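PDB 3U0H: xylose isomerase domain protein from Alicyclobacillus acidocaldarius subsp. acidocaldarius, which is probably an isomerase of the xylose isomerase-like TIM-barrel family, although its own substrate and reaction are not established. Local coordinates for residues A[78-81]-A[82-85]. Sequence-based numbering, arbitrary orientation. Where two conformers were deposited one is given.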
loop_
_atom_site.group_PDB
_atom_site.type_symbol
_atom_site.label_atom_id
_atom_site.label_comp_id
_atom_site.label_asym_id
_atom_site.label_seq_id
_atom_site.Cartn_x
_atom_site.Cartn_y
_atom_site.Cartn_z
ATOM N N VAL A 78 14.687 11.757 -16.124
ATOM C CA VAL A 78 13.872 11.707 -17.351
ATOM C C VAL A 78 12.719 10.736 -17.133
ATOM O O VAL A 78 11.574 11.021 -17.505
ATOM C CB VAL A 78 14.730 11.326 -18.586
ATOM C CG1 VAL A 78 13.872 11.144 -19.846
ATOM C CG2 VAL A 78 15.878 12.345 -18.804
ATOM N N PHE A 79 13.020 9.593 -16.503
ATOM C CA PHE A 79 12.006 8.615 -16.201
ATOM C C PHE A 79 10.911 9.228 -15.328
ATOM O O PHE A 79 9.727 9.109 -15.638
ATOM C CB PHE A 79 12.571 7.331 -15.522
ATOM C CG PHE A 79 11.502 6.467 -14.944
ATOM C CD1 PHE A 79 10.658 5.782 -15.776
ATOM C CD2 PHE A 79 11.271 6.433 -13.583
ATOM C CE1 PHE A 79 9.620 5.028 -15.279
ATOM C CE2 PHE A 79 10.248 5.666 -13.069
ATOM C CZ PHE A 79 9.422 4.947 -13.934
ATOM N N LEU A 80 11.294 9.856 -14.235
ATOM C CA LEU A 80 10.278 10.460 -13.367
ATOM C C LEU A 80 9.409 11.481 -14.093
ATOM O O LEU A 80 8.186 11.587 -13.837
ATOM C CB LEU A 80 10.875 11.079 -12.109
ATOM C CG LEU A 80 11.444 10.036 -11.117
ATOM C CD1 LEU A 80 12.234 10.688 -9.957
ATOM C CD2 LEU A 80 10.386 9.036 -10.601
ATOM N N ARG A 81 10.011 12.208 -14.995
ATOM C CA ARG A 81 9.331 13.231 -15.760
ATOM C C ARG A 81 8.303 12.574 -16.674
ATOM O O ARG A 81 7.152 12.941 -16.730
ATOM C CB ARG A 81 10.393 14.010 -16.558
ATOM C CG ARG A 81 9.900 15.199 -17.387
ATOM C CD ARG A 81 11.074 15.913 -18.074
ATOM N NE ARG A 81 12.214 16.070 -17.161
ATOM C CZ ARG A 81 13.488 15.847 -17.497
ATOM N NH1 ARG A 81 13.826 15.459 -18.738
ATOM N NH2 ARG A 81 14.418 15.989 -16.575
ATOM N N GLU A 82 8.752 11.562 -17.399
ATOM C CA GLU A 82 7.845 10.853 -18.307
ATOM C C GLU A 82 6.742 10.105 -17.541
ATOM O O GLU A 82 5.591 9.962 -18.048
ATOM C CB GLU A 82 8.635 9.922 -19.215
ATOM C CG GLU A 82 9.621 10.662 -20.126
ATOM C CD GLU A 82 8.889 11.628 -21.034
ATOM O OE1 GLU A 82 7.857 11.215 -21.612
ATOM O OE2 GLU A 82 9.308 12.817 -21.129
ATOM N N LEU A 83 7.037 9.703 -16.298
ATOM C CA LEU A 83 6.027 9.046 -15.465
ATOM C C LEU A 83 4.937 10.032 -15.039
ATOM O O LEU A 83 3.753 9.693 -14.944
ATOM C CB LEU A 83 6.673 8.379 -14.255
ATOM C CG LEU A 83 5.728 7.654 -13.308
ATOM C CD1 LEU A 83 5.211 6.383 -13.966
ATOM C CD2 LEU A 83 6.471 7.374 -11.986
ATOM N N SER A 84 5.315 11.276 -14.869
ATOM C CA SER A 84 4.344 12.302 -14.511
ATOM C C SER A 84 3.414 12.644 -15.598
ATOM O O SER A 84 2.314 13.136 -15.363
ATOM C CB SER A 84 5.055 13.572 -14.118
ATOM O OG SER A 84 5.336 13.426 -12.741
ATOM N N LEU A 85 3.879 12.442 -16.805
ATOM C CA LEU A 85 3.110 12.726 -17.963
ATOM C C LEU A 85 2.248 11.528 -18.344
ATOM O O LEU A 85 1.393 11.668 -19.219
ATOM C CB LEU A 85 4.059 13.116 -19.100
ATOM C CG LEU A 85 4.897 14.398 -19.005
ATOM C CD1 LEU A 85 5.904 14.535 -20.178
ATOM C CD2 LEU A 85 3.986 15.651 -18.897
HETATM O O HOH W 1 7.159 11.367 -11.046
#
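Val78 and Glu82 lie one turn apart on the same side of helix 76-84, a short helix at the periphery of the TIM barrel, packed against helix 113-131. Their backbones are joined by an i to i+4 bond, Glu82 N to Val78 O at 2.9 Å, with an N-H...O angle of 167°. The Glu82 side chain leans back toward Val78 as far as CG. Its CB lies 3.6 Å from Val78 O, and CG, set beside the backbone N by chi1 of -63°, comes closer still, 3.3 Å from the same Val78 O. CG also approaches Val78 CG1 at 4.3 Å, a loose apolar touch. Beyond CG the bend at chi2 (-61°) turns the carboxylate away from Val78. OE1 engages Arg89 through a salt bridge; in the given conformer of Arg81, Glu82 OE2 lies 5.8 Å from Arg81 NH1, too far for contact.

On the buried side, Leu83 places CB over one face of the Phe79 ring, while its CD2 reaches Phe79 CE2 at 4.3 Å. This pair faces helix 113-131, where Phe79 touches Arg122, Arg123 and Gln126, and Leu83 rests on Val127.

Further along, the bonds weaken: those from Ser84 N and Leu85 N to Arg81 O are both weak. Leu80 O accepts Ser84 N, and also a water that donates to Leu80 O at 3.0 Å and hydrogen-bonds to Ser84 OG at 3.2 Å.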